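Local coordinates for putative heme binding protein (Tannerella forsythia, PDB 6EU8) that probably binds heme as a member of the HmuY-like family of bacterial lipoproteins, with heme-binding properties that differ from those of Porphyromonas gingivalis HmuY, at residues Ile17-Tyr22 with Ala72-Phe76; Glu23-Tyr27 with Thr37-Phe41; Phe76-Thr80 with Lys135-Leu140; Met114-Phe118 with Phe128-Gly132; Leu155-Phe160 with Lys171-Ala177. All coordinates share one frame; numbering follows the deposited sequence.

Contact 1: residues Ile17-Tyr22 with Ala72-Phe76; sequences IDATKY and AIHRF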
# COMPACT_ATOMS: atom_id res chain seq x y z
N ILE A 17 -8.10 -6.39 -2.74
CA ILE A 17 -8.33 -5.40 -1.68
C ILE A 17 -9.12 -4.19 -2.20
O ILE A 17 -8.72 -3.54 -3.18
CB ILE A 17 -6.99 -4.90 -1.05
CG1 ILE A 17 -6.12 -6.06 -0.55
CG2 ILE A 17 -7.24 -3.84 0.02
CD1 ILE A 17 -6.73 -6.87 0.58
N ASP A 18 -10.22 -3.85 -1.53
CA ASP A 18 -10.97 -2.64 -1.83
C ASP A 18 -10.33 -1.44 -1.15
O ASP A 18 -10.63 -1.15 0.02
CB ASP A 18 -12.44 -2.80 -1.42
CG ASP A 18 -13.28 -1.57 -1.71
OD1 ASP A 18 -12.76 -0.52 -2.14
OD2 ASP A 18 -14.50 -1.65 -1.44
N ALA A 19 -9.45 -0.76 -1.88
CA ALA A 19 -8.77 0.47 -1.40
C ALA A 19 -9.32 1.71 -2.10
O ALA A 19 -8.61 2.69 -2.28
CB ALA A 19 -7.26 0.32 -1.61
N THR A 20 -10.61 1.70 -2.44
CA THR A 20 -11.22 2.83 -3.16
C THR A 20 -11.37 4.12 -2.35
O THR A 20 -11.38 5.20 -2.92
CB THR A 20 -12.62 2.44 -3.73
OG1 THR A 20 -13.49 2.03 -2.67
CG2 THR A 20 -12.48 1.37 -4.79
N LYS A 21 -11.49 4.02 -1.02
CA LYS A 21 -11.76 5.21 -0.19
C LYS A 21 -10.48 5.98 0.17
O LYS A 21 -9.52 5.39 0.69
CB LYS A 21 -12.49 4.81 1.09
CG LYS A 21 -13.86 4.21 0.80
CD LYS A 21 -14.81 4.17 1.98
CE LYS A 21 -16.24 3.94 1.47
NZ LYS A 21 -17.25 3.71 2.54
N TYR A 22 -10.48 7.30 -0.06
CA TYR A 22 -9.35 8.17 0.34
C TYR A 22 -9.11 8.21 1.88
O TYR A 22 -7.96 8.46 2.32
CB TYR A 22 -9.52 9.57 -0.27
CG TYR A 22 -9.32 9.62 -1.79
CD1 TYR A 22 -8.09 9.80 -2.36
CD2 TYR A 22 -10.43 9.50 -2.64
CE1 TYR A 22 -7.90 9.83 -3.74
CE2 TYR A 22 -10.26 9.54 -4.01
CZ TYR A 22 -9.02 9.71 -4.56
OH TYR A 22 -8.84 9.73 -5.94
N ALA A 72 0.12 -2.63 3.95
CA ALA A 72 -1.14 -1.86 4.00
C ALA A 72 -1.28 -1.00 2.75
O ALA A 72 -0.29 -0.53 2.20
CB ALA A 72 -1.22 -1.01 5.24
N ILE A 73 -2.54 -0.83 2.34
CA ILE A 73 -2.88 -0.23 1.05
C ILE A 73 -3.90 0.92 1.28
O ILE A 73 -4.92 0.75 1.97
CB ILE A 73 -3.44 -1.30 0.07
CG1 ILE A 73 -2.45 -2.48 -0.08
CG2 ILE A 73 -3.77 -0.67 -1.30
CD1 ILE A 73 -2.96 -3.57 -1.00
N HIS A 74 -3.61 2.09 0.68
CA HIS A 74 -4.49 3.26 0.64
C HIS A 74 -4.50 3.73 -0.80
O HIS A 74 -3.49 4.17 -1.28
CB HIS A 74 -3.97 4.38 1.54
CG HIS A 74 -4.52 5.75 1.21
ND1 HIS A 74 -3.94 6.59 0.28
CD2 HIS A 74 -5.58 6.44 1.72
CE1 HIS A 74 -4.62 7.71 0.21
NE2 HIS A 74 -5.61 7.65 1.07
N ARG A 75 -5.66 3.66 -1.50
CA ARG A 75 -5.66 3.92 -2.94
C ARG A 75 -4.52 3.12 -3.62
O ARG A 75 -4.55 1.90 -3.47
CB ARG A 75 -5.60 5.42 -3.21
CG ARG A 75 -6.79 6.23 -2.67
CD ARG A 75 -8.12 6.08 -3.46
NE ARG A 75 -7.94 6.29 -4.89
CZ ARG A 75 -8.92 6.21 -5.81
NH1 ARG A 75 -10.14 5.89 -5.46
NH2 ARG A 75 -8.63 6.40 -7.09
N PHE A 76 -3.57 3.75 -4.32
CA PHE A 76 -2.44 2.99 -4.92
C PHE A 76 -1.16 3.12 -4.11
O PHE A 76 -0.08 2.64 -4.54
CB PHE A 76 -2.22 3.37 -6.40
CG PHE A 76 -3.39 3.06 -7.33
CD1 PHE A 76 -4.30 2.03 -7.08
CD2 PHE A 76 -3.55 3.82 -8.48
CE1 PHE A 76 -5.34 1.75 -7.96
CE2 PHE A 76 -4.61 3.54 -9.37
CZ PHE A 76 -5.47 2.53 -9.10
O HOH W 1 -7.85 3.11 0.76

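Contact 2: residues Glu23-Tyr27 with Thr37-Phe41; sequences EMWTY and THRDF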
# COMPACT_ATOMS: atom_id res chain seq x y z
N GLU A 23 -10.14 7.98 2.67
CA GLU A 23 -10.04 8.05 4.14
C GLU A 23 -9.34 6.87 4.79
O GLU A 23 -8.98 7.00 5.97
CB GLU A 23 -11.44 8.17 4.79
CG GLU A 23 -12.25 9.39 4.32
CD GLU A 23 -13.18 9.11 3.15
OE1 GLU A 23 -12.95 8.17 2.33
OE2 GLU A 23 -14.15 9.89 3.02
N MET A 24 -9.19 5.73 4.09
CA MET A 24 -8.90 4.45 4.72
C MET A 24 -7.55 3.83 4.35
O MET A 24 -7.01 4.06 3.27
CB MET A 24 -9.98 3.42 4.34
CG MET A 24 -11.43 3.77 4.60
SD MET A 24 -11.73 3.94 6.37
CE MET A 24 -13.36 4.70 6.42
N TRP A 25 -7.04 3.02 5.28
CA TRP A 25 -6.01 2.02 5.01
C TRP A 25 -6.58 0.62 5.23
O TRP A 25 -7.31 0.41 6.18
CB TRP A 25 -4.84 2.20 5.96
CG TRP A 25 -3.96 3.41 5.74
CD1 TRP A 25 -4.06 4.60 6.35
CD2 TRP A 25 -2.80 3.48 4.90
NE1 TRP A 25 -3.07 5.46 5.92
CE2 TRP A 25 -2.28 4.78 5.03
CE3 TRP A 25 -2.18 2.59 4.02
CZ2 TRP A 25 -1.13 5.18 4.36
CZ3 TRP A 25 -1.07 3.00 3.34
CH2 TRP A 25 -0.55 4.28 3.51
N THR A 26 -6.17 -0.35 4.40
CA THR A 26 -6.45 -1.78 4.64
C THR A 26 -5.15 -2.50 4.98
O THR A 26 -4.22 -2.52 4.16
CB THR A 26 -7.18 -2.42 3.44
OG1 THR A 26 -8.42 -1.72 3.25
CG2 THR A 26 -7.51 -3.88 3.70
N TYR A 27 -5.08 -3.06 6.20
CA TYR A 27 -3.90 -3.77 6.73
C TYR A 27 -4.03 -5.27 6.41
O TYR A 27 -5.09 -5.85 6.63
CB TYR A 27 -3.78 -3.51 8.26
CG TYR A 27 -3.69 -2.02 8.60
CD1 TYR A 27 -4.84 -1.24 8.80
CD2 TYR A 27 -2.46 -1.38 8.67
CE1 TYR A 27 -4.74 0.13 9.08
CE2 TYR A 27 -2.36 -0.00 8.92
CZ TYR A 27 -3.51 0.74 9.13
OH TYR A 27 -3.43 2.12 9.39
N THR A 37 -9.71 -2.90 7.96
CA THR A 37 -9.77 -1.58 7.37
C THR A 37 -10.04 -0.53 8.47
O THR A 37 -11.00 -0.67 9.25
CB THR A 37 -10.83 -1.51 6.24
OG1 THR A 37 -10.52 -2.47 5.22
CG2 THR A 37 -10.91 -0.12 5.62
N HIS A 38 -9.21 0.52 8.54
CA HIS A 38 -9.40 1.60 9.53
C HIS A 38 -9.12 2.97 8.90
O HIS A 38 -8.26 3.09 8.03
CB HIS A 38 -8.43 1.49 10.70
CG HIS A 38 -8.57 0.23 11.49
ND1 HIS A 38 -9.46 0.11 12.54
CD2 HIS A 38 -7.96 -0.97 11.37
CE1 HIS A 38 -9.37 -1.10 13.06
NE2 HIS A 38 -8.48 -1.79 12.36
N ARG A 39 -9.86 3.98 9.34
CA ARG A 39 -9.62 5.37 8.96
C ARG A 39 -8.19 5.79 9.36
O ARG A 39 -7.72 5.46 10.45
CB ARG A 39 -10.65 6.28 9.66
CG ARG A 39 -10.55 7.77 9.35
CD ARG A 39 -11.61 8.56 10.13
NE ARG A 39 -11.58 10.01 9.95
CZ ARG A 39 -10.70 10.83 10.51
NH1 ARG A 39 -9.75 10.34 11.27
NH2 ARG A 39 -10.76 12.14 10.28
N ASP A 40 -7.50 6.48 8.45
CA ASP A 40 -6.15 7.03 8.72
C ASP A 40 -6.10 7.74 10.08
O ASP A 40 -7.03 8.49 10.41
CB ASP A 40 -5.74 7.95 7.54
CG ASP A 40 -4.39 8.62 7.75
OD1 ASP A 40 -4.35 9.62 8.50
OD2 ASP A 40 -3.38 8.15 7.16
N PHE A 41 -5.02 7.48 10.85
CA PHE A 41 -4.88 7.93 12.26
C PHE A 41 -4.17 9.28 12.48
O PHE A 41 -4.00 9.71 13.64
CB PHE A 41 -4.14 6.82 13.11
CG PHE A 41 -4.80 5.45 13.05
CD1 PHE A 41 -6.09 5.26 13.52
CD2 PHE A 41 -4.13 4.35 12.54
CE1 PHE A 41 -6.69 4.00 13.48
CE2 PHE A 41 -4.74 3.09 12.47
CZ PHE A 41 -6.04 2.93 12.93
O HOH W 2 -5.74 3.59 9.33

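Contact 3: residues Phe76-Thr80 with Lys135-Leu140; sequences FDIRT and KVNPVL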
# COMPACT_ATOMS: atom_id res chain seq x y z
N PHE A 76 -3.57 3.75 -4.32
CA PHE A 76 -2.44 2.99 -4.92
C PHE A 76 -1.16 3.12 -4.11
O PHE A 76 -0.08 2.64 -4.54
CB PHE A 76 -2.22 3.37 -6.40
CG PHE A 76 -3.39 3.06 -7.33
CD1 PHE A 76 -4.30 2.03 -7.08
CD2 PHE A 76 -3.55 3.82 -8.48
CE1 PHE A 76 -5.34 1.75 -7.96
CE2 PHE A 76 -4.61 3.54 -9.37
CZ PHE A 76 -5.47 2.53 -9.10
N ASP A 77 -1.26 3.76 -2.94
CA ASP A 77 -0.13 3.85 -1.98
C ASP A 77 0.01 2.53 -1.21
O ASP A 77 -0.98 1.99 -0.69
CB ASP A 77 -0.38 4.95 -0.97
CG ASP A 77 -0.65 6.29 -1.60
OD1 ASP A 77 0.24 6.81 -2.29
OD2 ASP A 77 -1.75 6.85 -1.39
N ILE A 78 1.24 2.03 -1.12
CA ILE A 78 1.54 0.75 -0.44
C ILE A 78 2.61 1.02 0.61
O ILE A 78 3.65 1.66 0.29
CB ILE A 78 2.12 -0.33 -1.38
CG1 ILE A 78 1.39 -0.38 -2.71
CG2 ILE A 78 2.11 -1.70 -0.70
CD1 ILE A 78 -0.01 -0.83 -2.61
N ARG A 79 2.35 0.61 1.86
CA ARG A 79 3.39 0.65 2.90
C ARG A 79 3.58 -0.74 3.50
O ARG A 79 2.82 -1.67 3.24
CB ARG A 79 3.05 1.65 4.01
CG ARG A 79 1.87 1.25 4.87
CD ARG A 79 1.75 2.07 6.13
NE ARG A 79 2.81 1.73 7.09
CZ ARG A 79 2.75 1.96 8.39
NH1 ARG A 79 1.69 2.52 8.96
NH2 ARG A 79 3.80 1.57 9.15
N THR A 80 4.62 -0.84 4.35
CA THR A 80 4.92 -2.06 5.09
C THR A 80 4.83 -1.79 6.60
O THR A 80 4.72 -0.65 7.03
CB THR A 80 6.35 -2.56 4.75
OG1 THR A 80 7.35 -1.67 5.29
CG2 THR A 80 6.53 -2.72 3.25
N LYS A 135 3.09 7.19 6.09
CA LYS A 135 4.21 6.33 5.70
C LYS A 135 3.85 5.59 4.41
O LYS A 135 2.77 5.00 4.33
CB LYS A 135 4.55 5.31 6.81
CG LYS A 135 5.06 5.95 8.09
CD LYS A 135 5.29 4.93 9.21
CE LYS A 135 5.83 5.61 10.46
NZ LYS A 135 5.14 5.14 11.69
N VAL A 136 4.77 5.61 3.44
CA VAL A 136 4.62 4.95 2.15
C VAL A 136 5.97 4.34 1.75
O VAL A 136 7.02 4.92 2.05
CB VAL A 136 4.12 5.91 1.03
CG1 VAL A 136 2.75 6.50 1.41
CG2 VAL A 136 5.10 7.05 0.75
N ASN A 137 5.96 3.23 1.05
CA ASN A 137 7.22 2.62 0.59
C ASN A 137 7.55 3.12 -0.82
O ASN A 137 6.71 2.96 -1.74
CB ASN A 137 7.13 1.10 0.60
CG ASN A 137 8.50 0.48 0.38
OD1 ASN A 137 8.94 0.29 -0.73
ND2 ASN A 137 9.19 0.25 1.48
N PRO A 138 8.74 3.73 -1.02
CA PRO A 138 9.06 4.34 -2.32
C PRO A 138 9.38 3.33 -3.43
O PRO A 138 9.33 3.70 -4.61
CB PRO A 138 10.29 5.20 -1.99
CG PRO A 138 10.93 4.50 -0.86
CD PRO A 138 9.82 3.93 -0.04
N VAL A 139 9.75 2.09 -3.08
CA VAL A 139 9.92 1.01 -4.05
C VAL A 139 8.54 0.44 -4.46
O VAL A 139 8.22 0.37 -5.66
CB VAL A 139 10.89 -0.11 -3.53
CG1 VAL A 139 10.84 -1.36 -4.42
CG2 VAL A 139 12.32 0.45 -3.43
N LEU A 140 7.71 0.08 -3.50
CA LEU A 140 6.41 -0.50 -3.83
C LEU A 140 5.52 0.48 -4.60
O LEU A 140 4.70 0.04 -5.36
CB LEU A 140 5.71 -1.05 -2.60
CG LEU A 140 6.46 -2.23 -1.93
CD1 LEU A 140 5.86 -2.56 -0.57
CD2 LEU A 140 6.49 -3.44 -2.84
O HOH W 3 3.55 3.50 -2.27

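Contact 4: residues Met114-Phe118 with Phe128-Gly132; sequences MLVGF and FTVAG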
# COMPACT_ATOMS: atom_id res chain seq x y z
N MET A 114 -0.33 13.07 1.33
CA MET A 114 -1.23 11.97 0.94
C MET A 114 -2.71 12.36 1.03
O MET A 114 -3.16 12.81 2.09
CB MET A 114 -0.97 10.72 1.77
CG MET A 114 -1.68 9.46 1.25
SD MET A 114 -1.56 8.01 2.34
CE MET A 114 -2.71 8.47 3.58
N LEU A 115 -3.46 12.21 -0.07
CA LEU A 115 -4.86 12.62 -0.07
C LEU A 115 -5.75 11.75 0.80
O LEU A 115 -5.79 10.52 0.62
CB LEU A 115 -5.46 12.56 -1.49
CG LEU A 115 -5.26 13.74 -2.41
CD1 LEU A 115 -5.80 13.38 -3.79
CD2 LEU A 115 -5.99 14.96 -1.89
N VAL A 116 -6.50 12.39 1.70
CA VAL A 116 -7.54 11.72 2.48
C VAL A 116 -8.97 12.26 2.28
O VAL A 116 -9.91 11.69 2.81
CB VAL A 116 -7.18 11.71 4.01
CG1 VAL A 116 -5.92 10.91 4.27
CG2 VAL A 116 -7.03 13.13 4.55
N GLY A 117 -9.10 13.29 1.43
CA GLY A 117 -10.42 13.88 1.11
C GLY A 117 -10.28 14.63 -0.21
O GLY A 117 -9.48 15.57 -0.32
N PHE A 118 -11.05 14.18 -1.20
CA PHE A 118 -10.96 14.71 -2.57
C PHE A 118 -12.31 14.62 -3.30
O PHE A 118 -12.87 13.54 -3.43
CB PHE A 118 -9.91 13.91 -3.33
CG PHE A 118 -9.82 14.27 -4.79
CD1 PHE A 118 -9.48 15.56 -5.17
CD2 PHE A 118 -10.09 13.32 -5.78
CE1 PHE A 118 -9.42 15.92 -6.51
CE2 PHE A 118 -10.01 13.66 -7.12
CZ PHE A 118 -9.68 14.97 -7.48
N PHE A 128 -8.76 20.78 -0.62
CA PHE A 128 -8.66 19.31 -0.51
C PHE A 128 -8.00 18.99 0.84
O PHE A 128 -7.47 19.89 1.48
CB PHE A 128 -7.88 18.68 -1.66
CG PHE A 128 -6.49 19.23 -1.85
CD1 PHE A 128 -5.41 18.72 -1.13
CD2 PHE A 128 -6.24 20.27 -2.77
CE1 PHE A 128 -4.14 19.25 -1.28
CE2 PHE A 128 -4.96 20.79 -2.92
CZ PHE A 128 -3.90 20.28 -2.19
N THR A 129 -8.10 17.73 1.27
CA THR A 129 -7.61 17.32 2.62
C THR A 129 -6.48 16.30 2.50
O THR A 129 -6.60 15.31 1.76
CB THR A 129 -8.76 16.75 3.45
OG1 THR A 129 -9.87 17.66 3.39
CG2 THR A 129 -8.36 16.58 4.95
N VAL A 130 -5.42 16.51 3.26
CA VAL A 130 -4.24 15.61 3.31
C VAL A 130 -3.95 15.09 4.73
O VAL A 130 -4.28 15.72 5.72
CB VAL A 130 -2.98 16.28 2.76
CG1 VAL A 130 -3.12 16.54 1.25
CG2 VAL A 130 -2.66 17.58 3.47
N ALA A 131 -3.31 13.93 4.79
CA ALA A 131 -2.81 13.36 6.07
C ALA A 131 -1.66 14.21 6.59
O ALA A 131 -0.73 14.51 5.86
CB ALA A 131 -2.37 11.94 5.84
N GLY A 132 -1.70 14.60 7.87
CA GLY A 132 -0.58 15.39 8.42
C GLY A 132 0.77 14.68 8.29
O GLY A 132 1.79 15.29 7.94
O HOH W 4 0.91 13.14 4.07

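Contact 5: residues Leu155-Phe160 with Lys171-Ala177; sequences LSKSVF and KIKFTDA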
# COMPACT_ATOMS: atom_id res chain seq x y z
N LEU A 155 0.36 -1.06 -15.19
CA LEU A 155 1.05 -1.76 -14.06
C LEU A 155 2.42 -2.25 -14.47
O LEU A 155 2.64 -2.64 -15.63
CB LEU A 155 0.23 -2.97 -13.57
CG LEU A 155 -0.97 -2.77 -12.63
CD1 LEU A 155 -2.04 -1.92 -13.29
CD2 LEU A 155 -1.54 -4.13 -12.22
N SER A 156 3.36 -2.24 -13.53
CA SER A 156 4.66 -2.87 -13.70
C SER A 156 4.47 -4.37 -13.79
O SER A 156 3.59 -4.94 -13.16
CB SER A 156 5.56 -2.57 -12.50
OG SER A 156 6.78 -3.29 -12.54
N LYS A 157 5.33 -5.02 -14.58
CA LYS A 157 5.36 -6.49 -14.66
C LYS A 157 6.41 -7.11 -13.72
O LYS A 157 6.60 -8.34 -13.78
CB LYS A 157 5.66 -6.90 -16.11
CG LYS A 157 4.62 -6.44 -17.12
CD LYS A 157 3.32 -7.16 -16.88
CE LYS A 157 2.53 -7.47 -18.15
NZ LYS A 157 1.64 -6.34 -18.54
N SER A 158 7.07 -6.30 -12.88
CA SER A 158 8.13 -6.78 -11.98
C SER A 158 7.58 -7.58 -10.78
O SER A 158 6.52 -7.28 -10.23
CB SER A 158 8.98 -5.63 -11.46
OG SER A 158 9.55 -4.87 -12.52
N VAL A 159 8.34 -8.61 -10.40
CA VAL A 159 8.17 -9.26 -9.08
C VAL A 159 8.91 -8.43 -8.04
O VAL A 159 10.11 -8.16 -8.18
CB VAL A 159 8.74 -10.72 -9.08
CG1 VAL A 159 8.66 -11.36 -7.69
CG2 VAL A 159 7.94 -11.60 -10.04
N PHE A 160 8.18 -8.00 -7.00
CA PHE A 160 8.75 -7.34 -5.82
C PHE A 160 9.08 -8.36 -4.73
O PHE A 160 8.42 -9.40 -4.62
CB PHE A 160 7.79 -6.24 -5.24
CG PHE A 160 7.52 -5.11 -6.20
CD1 PHE A 160 6.52 -5.22 -7.15
CD2 PHE A 160 8.25 -3.95 -6.14
CE1 PHE A 160 6.27 -4.18 -8.09
CE2 PHE A 160 8.00 -2.90 -7.04
CZ PHE A 160 7.00 -3.02 -8.01
N LYS A 171 7.47 -12.72 -2.05
CA LYS A 171 7.48 -12.32 -3.46
C LYS A 171 6.07 -11.90 -3.81
O LYS A 171 5.11 -12.64 -3.56
CB LYS A 171 7.88 -13.51 -4.34
CG LYS A 171 9.21 -14.16 -3.96
CD LYS A 171 9.41 -15.41 -4.80
CE LYS A 171 10.27 -16.45 -4.12
NZ LYS A 171 10.30 -17.66 -5.01
N ILE A 172 5.93 -10.72 -4.43
CA ILE A 172 4.61 -10.16 -4.76
C ILE A 172 4.57 -9.69 -6.23
O ILE A 172 5.48 -9.01 -6.67
CB ILE A 172 4.28 -8.95 -3.83
CG1 ILE A 172 4.35 -9.33 -2.33
CG2 ILE A 172 2.91 -8.39 -4.19
CD1 ILE A 172 4.12 -8.18 -1.34
N LYS A 173 3.54 -10.12 -6.95
CA LYS A 173 3.27 -9.64 -8.32
C LYS A 173 1.86 -9.08 -8.35
O LYS A 173 0.88 -9.79 -8.14
CB LYS A 173 3.41 -10.78 -9.35
CG LYS A 173 3.25 -10.28 -10.79
CD LYS A 173 4.20 -10.96 -11.76
CE LYS A 173 3.77 -10.74 -13.22
NZ LYS A 173 4.93 -10.54 -14.14
N PHE A 174 1.75 -7.76 -8.62
CA PHE A 174 0.45 -7.10 -8.72
C PHE A 174 -0.16 -7.42 -10.07
O PHE A 174 0.56 -7.47 -11.06
CB PHE A 174 0.54 -5.59 -8.50
CG PHE A 174 0.95 -5.20 -7.10
CD1 PHE A 174 2.30 -5.11 -6.76
CD2 PHE A 174 -0.01 -4.94 -6.11
CE1 PHE A 174 2.70 -4.78 -5.47
CE2 PHE A 174 0.40 -4.62 -4.82
CZ PHE A 174 1.75 -4.52 -4.51
N THR A 175 -1.45 -7.72 -10.08
CA THR A 175 -2.13 -8.15 -11.31
C THR A 175 -3.21 -7.19 -11.80
O THR A 175 -3.47 -7.15 -13.01
CB THR A 175 -2.75 -9.56 -11.16
OG1 THR A 175 -3.76 -9.58 -10.14
CG2 THR A 175 -1.67 -10.58 -10.86
N ASP A 176 -3.86 -6.45 -10.89
CA ASP A 176 -4.94 -5.54 -11.26
C ASP A 176 -5.01 -4.32 -10.34
O ASP A 176 -4.74 -4.43 -9.12
CB ASP A 176 -6.32 -6.25 -11.24
CG ASP A 176 -6.36 -7.55 -12.08
OD1 ASP A 176 -6.01 -8.64 -11.55
OD2 ASP A 176 -6.80 -7.49 -13.27
N ALA A 177 -5.39 -3.18 -10.91
CA ALA A 177 -5.68 -1.94 -10.15
C ALA A 177 -7.12 -1.46 -10.26
O ALA A 177 -7.50 -0.46 -9.61
CB ALA A 177 -4.76 -0.85 -10.63
O HOH W 5 1.56 -6.91 -13.56
O HOH W 6 3.91 -6.28 -9.68

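Contact 1: residues Ile17-Tyr22 with Ala72-Phe76
R75 folds its side chain round the turn that follows strand 11-18 and lays its guanidinium group flat on the ring of Y22. From CB, near the carbonyl of A19, CG stands off the CD1-CE1 rim on the face the guanidinium uses, and also over one face of the H74 ring. The next carbon, CD, stands over the middle of the Y22 ring, 3.8 Å from its centroid in a CH-pi contact. Bends at chi2 and chi3 carry the guanidinium on across the same face, its plane 8° from that of the ring. The two centres are 4.4 Å apart, with NE and CZ near Y22 CZ. At the tip, R75 NH1 donates to T20 O at 2.9 Å, almost in the guanidinium plane, while NH2 binds a malonate ion, probably from the crystallisation liquor. Stacking and bonding together fix the rotation of the group. Next door, H74 NE2 meets Y22 O at 2.8 Å in the plane of the imidazole, whose ND1 is held by D77. The turn itself is shaped by D18 OD1, which accepts from both T20 N, as an Asx turn, and T20 OG1. Farther back, A19 CB rests 3.6 Å from I73 CG2. These apolar groups join two sheets: strand 11-18 pairs with 184-194, whose F189 touches I17 and I73, whereas strand 71-74 lies between 24-28 and 77-80.

Contact 2: residues Glu23-Tyr27 with Thr37-Phe41
The carbonyl oxygen of H38 is gripped by the backbone N of W25 at 3.0 Å and by a water that also bonds Y27 OH. It belongs to a beta hairpin of strands 24-28 and 35-39, in which W25 and H38 form an antiparallel hydrogen-bonded pair, completed by H38 N to W25 O. The ladder runs on past the strand end, where D40 N donates to E23 O at 2.9 Å.

The D40 side chain runs alongside the indole of W25 in the same direction, its carboxylate turned 28° from the ring. Their bond, W25 NE1 to D40 OD2 at 3.0 Å, stays in the indole plane and uses the anti lone pair of the oxygen. The other oxygen, OD1, is held by S42 OG and W44 NE1, so both sides of the carboxylate are engaged and its orientation is fixed. With CG anti to the backbone N (chi1 177°), D40 keeps to the indole edge. H38 turns the edge of its imidazole to Y27, H38 CD2 standing 4.1 Å from Y27 CD1, while H38 NE2 is taken by E36. M24 bends at chi2 and brings SD to 3.5 Å from R39 N. On the face of the sheet carrying T26 and T37, both threonines place OG1 anti to the carbonyl carbon (chi1 near -60°), and the two hydroxyls share a hydrogen bond, T26 OG1 to T37 OG1, at 3.0 Å.

Contact 3: residues Phe76-Thr80 with Lys135-Leu140
The side chains of I78 and L140 are set almost perpendicular to each other, with I78 CG2 pressed to 3.8 Å from L140 CD1. The same methyl of L140 meets T80 CG2 at 3.9 Å, again crosswise, so one leucine branch is shared by two residues of strand 77-80. F160 and V162 touch L140 too, making this a buried apolar junction.

Along the other flank R79 and K135 run obliquely past each other. K135 CD sits over one face of the R79 guanidinium, toward its rim, 3.7 Å from NH2. R79 CG occupies the crowded position between backbone N and carbonyl carbon (chi1 69°), and a bend at chi3 helps bring NE to T80 O at 3.1 Å. E62 forms a salt bridge with R79 NH1, which would offset the nearby lysine charge.

Between the two groups a single direct backbone bond joins the segments, N137 N to I78 O at 2.9 Å; a water also bridges I78 N and N137 O. N137 ND2 and T80 OG1 both reach D107 OD1. The amide oxygen N137 OD1 accepts from L140 N at 3.0 Å, on a lone pair in the carbonyl plane, and more weakly from V139 N: an Asx motif that caps the start of the turn following strand 127-136.

Contact 4: residues Met114-Phe118 with Phe128-Gly132
T129 stands opposite two residues, V116 and G117, in a classic beta bulge. Its carbonyl oxygen, T129 O, accepts from V116 N at 2.9 Å and, weakly, from G117 N at 3.2 Å. T129 N to G117 O at 3.0 Å completes the bulge; beyond V116, A131 N donates to M114 O at 2.9 Å. One extra residue is thereby absorbed in 114-118, and the chain turns a corner at V116.

Around the backbone bonds, the two methyls of V116 divide the apolar contacts. With CG1 anti to the carbonyl carbon (chi1 -63°), CG2 falls between the backbone N and that carbon and meets T129 CG2 at 3.7 Å; CG1 points to A131 CB at 4.0 Å. M114 is extended as far as SD and then bends at chi3, bringing CE to 4.2 Å from A131 CB. L115 lies across F128, with L115 CD2 3.9 Å from F128 CD1. A water accepting from M114 N and donating to A131 O continues the ladder beyond the last direct bond.

Farther out, W44 touches V116, D40 touches M114 and Y22 touches L115. Strand 127-136 is thus flanked here by 115-117 and by 44-48, to which it is tied by backbone hydrogen bonds of F128 with M47 and V130 with H45; helix 120-124 lies in the connection between 115-117 and 127-136.

Contact 5: residues Leu155-Phe160 with Lys171-Ala177
L155 lays its CD2 methyl over the peptide linking T175 and D176, 3.5 Å from both T175 C and D176 N, while CD1 reaches A177 CB at 4.0 Å. The leucine thus packs on backbone just where the strand is about to turn its corner at A177.

At the middle of the contact K173 rises from the strand toward the loop. Its CG leaves anti to the backbone N (chi1 -176°), CD passes V159 CG2, and the chain ends with NZ donating to K157 O at 2.8 Å, tilted 27° from the carbonyl plane. T91 O takes a second bond from the same ammonium, and T91 OG1 also bonds K157 O, so a neighbouring segment locks the lysine and the loop together.

F160 approaches F174 nearly perpendicular to it; F160 CD1 lies 4.2 Å from F174 CE1 and near the plane of the F174 ring, while I172 CG2, from the same strand as F174, lies over one face toward the rim. W143 meets the F174 ring as well. Two waters fill in for direct backbone pairing where the loop stands off: one donates to S156 O and F174 O, the other accepts from F174 N and donates to S158 O.

Within the loop, S156 OG accepts from S158 N at 3.0 Å, an ST turn. True strand pairing begins at F160 and I172, an antiparallel hydrogen-bonded pair with I172 N to F160 O at 2.8 Å and F160 N to I172 O at 2.9 Å. This is the open end of a beta hairpin, strands 160-163 and 169-178, within the large antiparallel sheet.

Contacts 1 and 2 adjoin within the four-stranded sheet, their centres 8 Å apart, and I73 O probably accepts from T26 N at 2.9 Å. Contact 3 carries the edge strand 77-80 against the large sheet, where contact 4 uses the same strand, 127-136, with centres 16 Å away. Contact 4 also packs on contact 1, 13 Å between centres, V116 and L115 meeting Y22 and H74, and its M114 reaches toward W25 and D40 of contact 2. Contact 5 lies on the opposite side of the chain's centre from contacts 2 and 4, about 22 and 26 Å between centres, but A177 O meets CE1 of F76, shared by contacts 1 and 3, at 3.5 Å. This apo structure holds no heme.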